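Local structure of phosphatidylserine synthase (3HSI) at residues A12-L16 with D265-Q269; N17-L22 with L234-L240; W91-Q95 with R209-I215; L195-V201 with N218-Y222. The protein is a phosphatidylserine synthase of the phospholipase D superfamily, with two mixed beta-sheets and helices packed around them. All blocks are in the same frame, centred on the assembly; numbering follows the deposited sequence.

Interaction 1. Residues A12-L16 with D265-Q269; sequences AEQNL and DLFLQ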
# COMPACT_ATOMS: atom_id res chain seq x y z
N ALA C 12 -8.57 2.50 26.39
CA ALA C 12 -7.27 3.15 26.26
C ALA C 12 -6.57 3.28 27.62
O ALA C 12 -5.35 3.05 27.73
CB ALA C 12 -7.43 4.52 25.61
N GLU C 13 -7.32 3.67 28.64
CA GLU C 13 -6.77 3.73 29.98
C GLU C 13 -6.22 2.36 30.40
O GLU C 13 -5.11 2.29 30.91
CB GLU C 13 -7.81 4.20 31.00
CG GLU C 13 -7.16 4.94 32.20
CD GLU C 13 -8.08 5.11 33.41
OE1 GLU C 13 -9.33 5.10 33.23
OE2 GLU C 13 -7.55 5.25 34.55
N GLN C 14 -7.03 1.30 30.19
CA GLN C 14 -6.63 -0.08 30.45
C GLN C 14 -5.35 -0.47 29.73
O GLN C 14 -4.46 -1.07 30.34
CB GLN C 14 -7.75 -1.06 30.06
CG GLN C 14 -9.02 -0.94 30.90
CD GLN C 14 -10.22 -1.58 30.23
OE1 GLN C 14 -10.10 -2.54 29.45
NE2 GLN C 14 -11.39 -1.04 30.51
N ASN C 15 -5.28 -0.18 28.43
CA ASN C 15 -4.08 -0.53 27.66
C ASN C 15 -2.84 0.18 28.19
O ASN C 15 -1.79 -0.45 28.34
CB ASN C 15 -4.26 -0.28 26.16
CG ASN C 15 -5.49 -0.99 25.58
OD1 ASN C 15 -6.03 -1.95 26.17
ND2 ASN C 15 -5.97 -0.50 24.45
N LEU C 16 -2.96 1.46 28.49
CA LEU C 16 -1.82 2.21 29.04
C LEU C 16 -1.42 1.64 30.39
O LEU C 16 -0.25 1.39 30.61
CB LEU C 16 -2.07 3.75 29.08
CG LEU C 16 -2.24 4.40 27.68
CD1 LEU C 16 -2.61 5.90 27.73
CD2 LEU C 16 -1.02 4.18 26.78
N ASP C 265 -4.07 5.58 21.94
CA ASP C 265 -4.54 5.59 23.31
C ASP C 265 -4.03 6.80 24.13
O ASP C 265 -4.72 7.28 25.03
CB ASP C 265 -4.20 4.26 24.02
CG ASP C 265 -5.02 3.07 23.46
OD1 ASP C 265 -6.05 3.31 22.76
OD2 ASP C 265 -4.64 1.90 23.70
N LEU C 266 -2.83 7.27 23.82
CA LEU C 266 -2.30 8.47 24.44
C LEU C 266 -3.22 9.66 24.11
O LEU C 266 -3.62 10.40 25.00
CB LEU C 266 -0.84 8.72 24.02
CG LEU C 266 0.29 7.88 24.66
CD1 LEU C 266 1.64 8.15 23.97
CD2 LEU C 266 0.45 8.21 26.15
N PHE C 267 -3.63 9.79 22.86
CA PHE C 267 -4.51 10.87 22.39
C PHE C 267 -5.89 10.78 23.04
O PHE C 267 -6.51 11.80 23.34
CB PHE C 267 -4.72 10.80 20.89
CG PHE C 267 -3.65 11.48 20.06
CD1 PHE C 267 -4.00 12.33 19.02
CD2 PHE C 267 -2.31 11.22 20.28
CE1 PHE C 267 -3.02 12.94 18.24
CE2 PHE C 267 -1.32 11.82 19.49
CZ PHE C 267 -1.68 12.67 18.47
N LEU C 268 -6.39 9.56 23.23
CA LEU C 268 -7.69 9.41 23.89
C LEU C 268 -7.64 9.70 25.36
O LEU C 268 -8.67 9.98 25.93
CB LEU C 268 -8.22 7.99 23.72
CG LEU C 268 -8.73 7.63 22.34
CD1 LEU C 268 -8.81 6.14 22.26
CD2 LEU C 268 -10.07 8.29 22.12
N GLN C 269 -6.47 9.58 25.97
CA GLN C 269 -6.34 9.70 27.42
C GLN C 269 -5.82 11.04 27.89
O GLN C 269 -5.42 11.17 29.04
CB GLN C 269 -5.44 8.59 27.98
CG GLN C 269 -6.20 7.27 28.18
CD GLN C 269 -7.22 7.39 29.29
OE1 GLN C 269 -6.86 7.67 30.43
NE2 GLN C 269 -8.50 7.18 28.96

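Interaction 2. Residues N17-L22 with L234-L240; sequences NNLPFL and LKSAVKL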
# COMPACT_ATOMS: atom_id res chain seq x y z
N ASN C 17 -2.38 1.39 31.27
CA ASN C 17 -2.10 0.84 32.60
C ASN C 17 -1.36 -0.51 32.54
O ASN C 17 -0.58 -0.86 33.44
CB ASN C 17 -3.39 0.72 33.43
CG ASN C 17 -3.97 2.07 33.85
OD1 ASN C 17 -3.26 3.07 34.01
ND2 ASN C 17 -5.29 2.10 34.05
N ASN C 18 -1.63 -1.26 31.47
CA ASN C 18 -1.07 -2.60 31.30
C ASN C 18 0.36 -2.60 30.73
O ASN C 18 1.01 -3.62 30.74
CB ASN C 18 -2.01 -3.48 30.45
CG ASN C 18 -3.07 -4.21 31.29
OD1 ASN C 18 -2.86 -4.49 32.48
ND2 ASN C 18 -4.20 -4.55 30.66
N LEU C 19 0.86 -1.45 30.26
CA LEU C 19 2.26 -1.38 29.79
C LEU C 19 3.28 -1.70 30.88
O LEU C 19 3.11 -1.30 32.02
CB LEU C 19 2.58 -0.00 29.18
CG LEU C 19 1.79 0.27 27.89
CD1 LEU C 19 2.10 1.64 27.35
CD2 LEU C 19 2.10 -0.81 26.82
N PRO C 20 4.35 -2.44 30.52
CA PRO C 20 5.45 -2.67 31.44
C PRO C 20 6.45 -1.51 31.35
O PRO C 20 6.66 -0.96 30.27
CB PRO C 20 6.09 -3.97 30.92
CG PRO C 20 5.88 -3.92 29.42
CD PRO C 20 4.52 -3.21 29.24
N PHE C 21 7.05 -1.15 32.47
CA PHE C 21 7.86 0.05 32.54
C PHE C 21 9.08 -0.25 33.35
O PHE C 21 9.00 -0.95 34.34
CB PHE C 21 7.11 1.18 33.24
CG PHE C 21 6.25 1.98 32.32
CD1 PHE C 21 6.82 2.98 31.52
CD2 PHE C 21 4.87 1.75 32.27
CE1 PHE C 21 6.02 3.72 30.63
CE2 PHE C 21 4.05 2.51 31.41
CZ PHE C 21 4.63 3.49 30.58
N LEU C 22 10.20 0.30 32.93
CA LEU C 22 11.46 0.14 33.61
C LEU C 22 11.84 1.47 34.27
O LEU C 22 11.80 2.54 33.65
CB LEU C 22 12.49 -0.27 32.55
CG LEU C 22 13.99 -0.13 32.77
CD1 LEU C 22 14.52 -1.03 33.91
CD2 LEU C 22 14.69 -0.48 31.44
N LEU C 234 11.74 -6.61 28.54
CA LEU C 234 12.29 -5.98 29.71
C LEU C 234 12.48 -7.04 30.79
O LEU C 234 11.69 -7.99 30.87
CB LEU C 234 11.36 -4.87 30.19
CG LEU C 234 11.23 -3.67 29.25
CD1 LEU C 234 10.19 -2.69 29.77
CD2 LEU C 234 12.59 -2.98 29.03
N LYS C 235 13.52 -6.89 31.59
CA LYS C 235 13.70 -7.82 32.69
C LYS C 235 13.04 -7.39 34.00
O LYS C 235 12.39 -8.20 34.65
CB LYS C 235 15.17 -8.17 32.90
CG LYS C 235 15.62 -9.30 32.01
CD LYS C 235 17.12 -9.51 32.05
CE LYS C 235 17.50 -10.51 30.96
NZ LYS C 235 18.69 -10.10 30.16
N SER C 236 13.21 -6.13 34.41
CA SER C 236 12.69 -5.74 35.72
C SER C 236 11.51 -4.75 35.67
O SER C 236 11.39 -3.87 36.53
CB SER C 236 13.82 -5.33 36.71
OG SER C 236 14.55 -4.19 36.28
N ALA C 237 10.63 -4.95 34.67
CA ALA C 237 9.46 -4.10 34.42
C ALA C 237 8.27 -4.36 35.34
O ALA C 237 7.91 -5.51 35.64
CB ALA C 237 9.03 -4.21 32.97
N VAL C 238 7.64 -3.27 35.78
CA VAL C 238 6.40 -3.34 36.53
C VAL C 238 5.30 -2.54 35.81
O VAL C 238 5.59 -1.67 34.99
CB VAL C 238 6.56 -2.82 37.99
CG1 VAL C 238 7.63 -3.64 38.78
CG2 VAL C 238 6.87 -1.30 38.02
N LYS C 239 4.05 -2.86 36.11
CA LYS C 239 2.93 -2.03 35.70
C LYS C 239 2.70 -0.90 36.72
O LYS C 239 3.00 -1.06 37.91
CB LYS C 239 1.68 -2.89 35.57
CG LYS C 239 1.67 -3.74 34.32
CD LYS C 239 0.54 -4.71 34.41
CE LYS C 239 0.61 -5.79 33.36
NZ LYS C 239 -0.60 -6.63 33.62
N LEU C 240 2.22 0.24 36.24
CA LEU C 240 1.95 1.42 37.08
C LEU C 240 3.00 1.71 38.16
O LEU C 240 2.68 1.74 39.35
CB LEU C 240 0.55 1.34 37.71
CG LEU C 240 -0.62 1.42 36.72
CD1 LEU C 240 -1.95 1.33 37.45
CD2 LEU C 240 -0.58 2.71 35.90
O HOH W 1 1.53 0.42 33.42

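Interaction 3. Residues W91-Q95 with R209-I215; sequences WHRAQ and RPRTKEI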
# COMPACT_ATOMS: atom_id res chain seq x y z
N TRP C 91 17.73 -0.69 3.46
CA TRP C 91 18.31 -1.35 2.30
C TRP C 91 18.13 -0.56 0.98
O TRP C 91 19.11 -0.35 0.29
CB TRP C 91 17.70 -2.73 2.19
CG TRP C 91 17.87 -3.42 0.89
CD1 TRP C 91 16.97 -3.46 -0.17
CD2 TRP C 91 18.98 -4.24 0.50
NE1 TRP C 91 17.47 -4.24 -1.18
CE2 TRP C 91 18.69 -4.73 -0.80
CE3 TRP C 91 20.18 -4.61 1.12
CZ2 TRP C 91 19.58 -5.58 -1.51
CZ3 TRP C 91 21.08 -5.45 0.42
CH2 TRP C 91 20.76 -5.92 -0.88
N HIS C 92 16.90 -0.13 0.66
CA HIS C 92 16.64 0.61 -0.60
C HIS C 92 17.31 2.00 -0.60
O HIS C 92 17.94 2.42 -1.57
CB HIS C 92 15.14 0.80 -0.83
CG HIS C 92 14.36 -0.48 -0.83
ND1 HIS C 92 14.38 -1.36 -1.90
CD2 HIS C 92 13.51 -1.00 0.08
CE1 HIS C 92 13.58 -2.38 -1.63
NE2 HIS C 92 13.04 -2.19 -0.44
N ARG C 93 17.18 2.71 0.51
CA ARG C 93 17.72 4.06 0.61
C ARG C 93 19.23 4.07 0.43
O ARG C 93 19.77 4.98 -0.21
CB ARG C 93 17.26 4.74 1.92
CG ARG C 93 17.78 6.15 2.14
CD ARG C 93 17.36 7.13 1.02
NE ARG C 93 17.91 8.45 1.30
CZ ARG C 93 19.18 8.80 1.09
NH1 ARG C 93 20.05 7.92 0.56
NH2 ARG C 93 19.59 10.03 1.39
N ALA C 94 19.90 3.04 0.93
CA ALA C 94 21.37 2.96 0.83
C ALA C 94 21.91 2.70 -0.59
O ALA C 94 23.10 2.87 -0.83
CB ALA C 94 21.92 1.91 1.81
N GLN C 95 21.03 2.31 -1.51
CA GLN C 95 21.47 1.87 -2.82
C GLN C 95 20.89 2.69 -3.97
O GLN C 95 20.81 2.23 -5.09
CB GLN C 95 21.17 0.38 -3.01
CG GLN C 95 21.92 -0.48 -2.00
CD GLN C 95 21.61 -1.94 -2.12
OE1 GLN C 95 20.63 -2.43 -1.56
NE2 GLN C 95 22.46 -2.67 -2.84
N ARG C 209 26.55 -7.74 -3.34
CA ARG C 209 25.25 -7.62 -2.68
C ARG C 209 24.22 -8.22 -3.61
O ARG C 209 24.27 -7.97 -4.81
CB ARG C 209 24.85 -6.16 -2.48
CG ARG C 209 25.80 -5.37 -1.67
CD ARG C 209 25.20 -4.02 -1.45
NE ARG C 209 25.43 -3.09 -2.56
CZ ARG C 209 26.60 -2.48 -2.78
NH1 ARG C 209 27.64 -2.75 -1.99
NH2 ARG C 209 26.73 -1.62 -3.78
N PRO C 210 23.27 -8.99 -3.06
CA PRO C 210 22.19 -9.45 -3.93
C PRO C 210 21.33 -8.28 -4.45
O PRO C 210 21.35 -7.19 -3.88
CB PRO C 210 21.40 -10.40 -3.03
CG PRO C 210 21.67 -9.90 -1.63
CD PRO C 210 23.08 -9.39 -1.65
N ARG C 211 20.64 -8.49 -5.56
CA ARG C 211 19.64 -7.55 -6.06
C ARG C 211 18.36 -7.83 -5.33
O ARG C 211 18.11 -8.96 -4.91
CB ARG C 211 19.40 -7.74 -7.56
CG ARG C 211 20.49 -7.19 -8.43
CD ARG C 211 21.08 -8.31 -9.28
NE ARG C 211 21.85 -7.78 -10.41
CZ ARG C 211 23.18 -7.72 -10.48
NH1 ARG C 211 23.94 -8.19 -9.49
NH2 ARG C 211 23.76 -7.20 -11.57
N THR C 212 17.55 -6.79 -5.18
CA THR C 212 16.20 -6.89 -4.65
C THR C 212 15.41 -8.03 -5.32
O THR C 212 15.00 -8.99 -4.64
CB THR C 212 15.48 -5.53 -4.77
OG1 THR C 212 16.18 -4.54 -4.01
CG2 THR C 212 14.03 -5.62 -4.29
N LYS C 213 15.22 -7.96 -6.64
CA LYS C 213 14.45 -8.98 -7.37
C LYS C 213 14.89 -10.39 -6.97
O LYS C 213 14.10 -11.34 -6.96
CB LYS C 213 14.59 -8.78 -8.89
CG LYS C 213 15.99 -9.01 -9.46
CD LYS C 213 16.00 -8.99 -11.00
CE LYS C 213 17.41 -9.16 -11.56
NZ LYS C 213 18.42 -8.20 -10.97
N GLU C 214 16.16 -10.49 -6.61
CA GLU C 214 16.79 -11.72 -6.25
C GLU C 214 16.32 -12.22 -4.88
O GLU C 214 16.36 -13.42 -4.62
CB GLU C 214 18.28 -11.47 -6.25
CG GLU C 214 19.19 -12.65 -6.26
CD GLU C 214 20.66 -12.22 -6.37
OE1 GLU C 214 20.94 -11.21 -7.09
OE2 GLU C 214 21.52 -12.88 -5.73
N ILE C 215 15.86 -11.31 -4.02
CA ILE C 215 15.44 -11.67 -2.65
C ILE C 215 14.01 -11.22 -2.26
O ILE C 215 13.71 -11.07 -1.06
CB ILE C 215 16.46 -11.14 -1.57
CG1 ILE C 215 16.70 -9.63 -1.74
CG2 ILE C 215 17.76 -11.94 -1.63
CD1 ILE C 215 17.35 -8.93 -0.55

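Interaction 4. Residues L195-V201 with N218-Y222; sequences LLDFSAV and NIRAY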
# COMPACT_ATOMS: atom_id res chain seq x y z
N LEU C 195 15.55 -7.55 14.22
CA LEU C 195 15.90 -6.78 13.02
C LEU C 195 16.88 -7.51 12.14
O LEU C 195 16.67 -7.59 10.94
CB LEU C 195 16.42 -5.38 13.35
CG LEU C 195 15.39 -4.31 13.63
CD1 LEU C 195 16.09 -2.96 13.77
CD2 LEU C 195 14.35 -4.27 12.51
N LEU C 196 17.96 -8.02 12.74
CA LEU C 196 19.03 -8.69 12.03
C LEU C 196 18.71 -10.13 11.65
O LEU C 196 19.39 -11.05 12.08
CB LEU C 196 20.31 -8.69 12.87
CG LEU C 196 21.25 -7.50 12.85
CD1 LEU C 196 22.53 -7.93 13.58
CD2 LEU C 196 21.57 -7.10 11.42
N ASP C 197 17.71 -10.33 10.82
CA ASP C 197 17.49 -11.65 10.25
C ASP C 197 18.18 -11.78 8.89
O ASP C 197 17.77 -11.18 7.88
CB ASP C 197 15.99 -11.90 10.12
CG ASP C 197 15.68 -13.23 9.47
OD1 ASP C 197 16.61 -14.04 9.24
OD2 ASP C 197 14.50 -13.47 9.16
N PHE C 198 19.20 -12.62 8.86
CA PHE C 198 20.05 -12.73 7.69
C PHE C 198 19.45 -13.45 6.48
O PHE C 198 20.06 -13.51 5.44
CB PHE C 198 21.45 -13.25 8.07
CG PHE C 198 22.22 -12.29 8.97
CD1 PHE C 198 22.64 -11.06 8.48
CD2 PHE C 198 22.51 -12.62 10.30
CE1 PHE C 198 23.35 -10.15 9.33
CE2 PHE C 198 23.20 -11.74 11.13
CZ PHE C 198 23.62 -10.51 10.64
N SER C 199 18.24 -13.96 6.58
CA SER C 199 17.60 -14.39 5.33
C SER C 199 17.15 -13.18 4.51
O SER C 199 16.92 -13.33 3.32
CB SER C 199 16.46 -15.36 5.56
OG SER C 199 15.50 -14.73 6.35
N ALA C 200 17.06 -11.99 5.11
CA ALA C 200 16.60 -10.78 4.38
C ALA C 200 17.54 -9.62 4.47
O ALA C 200 17.53 -8.77 3.58
CB ALA C 200 15.23 -10.34 4.84
N VAL C 201 18.30 -9.55 5.56
CA VAL C 201 19.23 -8.47 5.85
C VAL C 201 20.63 -8.81 5.31
O VAL C 201 21.15 -9.89 5.60
CB VAL C 201 19.22 -8.21 7.35
CG1 VAL C 201 20.31 -7.22 7.78
CG2 VAL C 201 17.81 -7.72 7.78
N ASN C 218 12.11 -13.52 0.29
CA ASN C 218 12.70 -13.43 1.61
C ASN C 218 12.27 -12.17 2.31
O ASN C 218 11.95 -12.22 3.51
CB ASN C 218 14.21 -13.49 1.49
CG ASN C 218 14.67 -14.78 0.88
OD1 ASN C 218 14.58 -15.85 1.51
ND2 ASN C 218 15.13 -14.71 -0.36
N ILE C 219 12.25 -11.05 1.57
CA ILE C 219 11.81 -9.77 2.11
C ILE C 219 10.40 -9.92 2.67
O ILE C 219 10.14 -9.56 3.82
CB ILE C 219 11.81 -8.61 1.05
CG1 ILE C 219 13.18 -8.34 0.38
CG2 ILE C 219 11.20 -7.36 1.66
CD1 ILE C 219 14.34 -8.39 1.29
N ARG C 220 9.49 -10.44 1.83
CA ARG C 220 8.11 -10.69 2.20
C ARG C 220 7.98 -11.47 3.50
O ARG C 220 7.33 -11.01 4.42
CB ARG C 220 7.36 -11.45 1.09
CG ARG C 220 6.36 -10.63 0.33
CD ARG C 220 5.44 -11.53 -0.56
NE ARG C 220 6.21 -12.20 -1.62
CZ ARG C 220 6.70 -11.59 -2.70
NH1 ARG C 220 7.40 -12.29 -3.58
NH2 ARG C 220 6.48 -10.29 -2.90
N ALA C 221 8.55 -12.67 3.56
CA ALA C 221 8.55 -13.46 4.80
C ALA C 221 9.16 -12.70 6.00
O ALA C 221 8.71 -12.83 7.14
CB ALA C 221 9.28 -14.79 4.59
N TYR C 222 10.19 -11.92 5.76
CA TYR C 222 10.80 -11.17 6.86
C TYR C 222 9.86 -10.10 7.41
O TYR C 222 9.78 -9.93 8.60
CB TYR C 222 12.05 -10.50 6.37
CG TYR C 222 12.68 -9.50 7.29
CD1 TYR C 222 13.31 -9.89 8.45
CD2 TYR C 222 12.72 -8.14 6.92
CE1 TYR C 222 13.95 -8.94 9.28
CE2 TYR C 222 13.36 -7.20 7.71
CZ TYR C 222 13.99 -7.61 8.88
OH TYR C 222 14.63 -6.66 9.67
O HOH W 2 13.01 -14.13 5.20

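Interaction 1. Residues A12-L16 with D265-Q269
Ala12 of helix 8-18 packs on Asp265 and Leu268 of helix 258-268, a helix-to-helix contact at the edge of the PLD-like fold. The amino-terminal helix lies against the last turn of helix 258-268, and Gln269 is the first residue beyond that turn. The apolar part has two centres. The methyl CB of Ala12 sits 4.0 Å from Leu268 CD1 and rests against the carboxylate of Asp265. Leu16 reaches between Asp265 and Gln269 with its CD1 branch, which lies 4.1 Å from Leu266 CD2. Tyr374 of strand 374-378 touches both Leu16 and Leu266, which joins the contact to the sheet. Gln269 adds the van der Waals contact of a polar side chain: it bends at chi2 (-68°) and lays its amide beside Glu13. Its OE1 is 3.3 Å from Glu13 CG. The two chains cross at about a right angle, yet the amide and carboxylate planes are only 8° apart. The polar part is a single hydrogen bond, made by the partly exposed Asn15. Asn15 donates from ND2 to Asp265 OD2 at 2.8 Å. The acceptor lies in the amide plane, while the donor meets the syn side of OD2, 30° out of the carboxylate plane.

Interaction 2. Residues N17-L22 with L234-L240
Phe21 and Val238 form a single antiparallel bridge of the hydrogen-bonded kind, with Phe21 N 3.0 Å from Val238 O and Val238 N 3.1 Å from Phe21 O. The second bond is the straighter, 154° at the hydrogen against 134°. Phe21 O also receives a CA-H contact from Ala237. Pro20 meets this neighbour with its ring: Pro20 CB is 3.6 Å from Ala237 CB. Further along, Leu22 and Leu234 touch through their CD2 methyls. The OG of Ser236 lies near Leu22 CD1, but its hydrogen bond goes to Glu182. Lys239 runs extended past the carbonyls of Asn18 and Leu19. Its NZ makes a weak hydrogen bond to Asn18 OD1 at 3.3 Å. The CD2 branch of Leu240 rests on Asn17 OD1. A water joins the two backbones here. It accepts from Leu240 N at 2.9 Å and lies 2.7 Å from Leu19 O and also close to Asn17 O. The Phe21 ring has this water at its edge, in plane, and meets Tyr398 and Leu396 of strand 391-398. The bridge is an isolated antiparallel pairing beside the large mixed sheet, which the chain enters through strand 22-23, paired with strand 245-252.

Interaction 3. Residues W91-Q95 with R209-I215
Trp91 meets Thr212 through its indole N-H. NE1 donates to Thr212 OG1 at 3.1 Å, and the bond is nearly straight, 171° at the hydrogen. The hydroxyl lies in the plane of the indole, only 6° out of it. Farther round the same edge, Trp91 CH2 comes within 3.3 Å of the carbonyl atom Pro210 O. The six-membered end of the indole also touches Pro210 CG. Ile215 approaches that end with its CD1 methyl, 4.1 Å from Trp91 CZ2. Thr212 OG1 and Pro210 O thus both lie at the edge of the ring. The Gln95 side chain lies near the indole. With CG anti to the backbone N (chi1 164°), Trp91 swings out from its own turn to reach the 209-215 loop. The His92 ring stands beside it, with Trp91 CD1 over one of its faces, and His92 NE2 is held by a hydrogen bond to Asn133 O. On the loop side, Arg211 N donates to Glu214 OE1 at 3.1 Å, which closes the 211-214 turn on itself. The contact joins the loop after strand 84-90 to the loop before helix 216-229. Tyr202 of strand 202-203 touches Trp91, Pro210 and Ile215, while helix 107-118 flanks Gln95 and Arg209 through Ala108.

Interaction 4. Residues L195-V201 with N218-Y222
Tyr222 of helix 216-229 lays its ring against segment 195-201, the end of helix 181-195 and the loop to strand 202-203. The contact is a helix-to-loop packing in which the loop lies along one side of the tyrosine. CG anti to the backbone N (chi1 169°) carries the ring along the loop, far enough for OH to meet Leu195 O. Asp197 CB, Ala200 CB and Val201 CG2 all lie on one side of the ring plane. Ala200 meets the root of the side chain, with its CB 3.5 Å from Tyr222 CB. Asp197 slides past the ring in the opposite direction, CB lying 3.7 Å from Tyr222 CE1, and its carboxylate plane is turned 59° from the ring. Val201 crosses obliquely near the far end, where CG2 is 4.0 Å from Tyr222 CZ. The loop also has internal ties. Ser199 N donates to Asp197 OD1, an Asx turn, while Asp197 O accepts from both Ala200 N and Val201 N on opposite faces of its plane. One turn back on the helix, Ile219 CD1 touches Ala200 CB, and a water links Ser199 OG to Asn218 O. Val130 and Phe128 of strand 127-130 pack on Tyr222 and Val201 respectively. The buried hydroxyl is satisfied: Tyr222 OH donates to Leu195 O at 2.6 Å, in the carbonyl plane and on a lone pair.

Overall arrangement
Interactions 1 and 2 share helix 8-18 and follow one another along the chain, their centres 16 Å apart. Both are partly buried. The first is side-chain packing between helix 8-18 and the end of helix 258-268, with one side-chain bond; the second relies on backbone pairing and a water in a more exposed loop. Interactions 3 and 4 form a second group, 12 Å apart between centres, about 29 to 39 Å from the first pair. They lie at the start of helix 216-229 and touch where Ile215 CD1 meets Ala200 O. Interaction 4 is the buried one. In both, an aromatic side chain gives a hydrogen bond across the contact, to a hydroxyl in 3 and a carbonyl in 4.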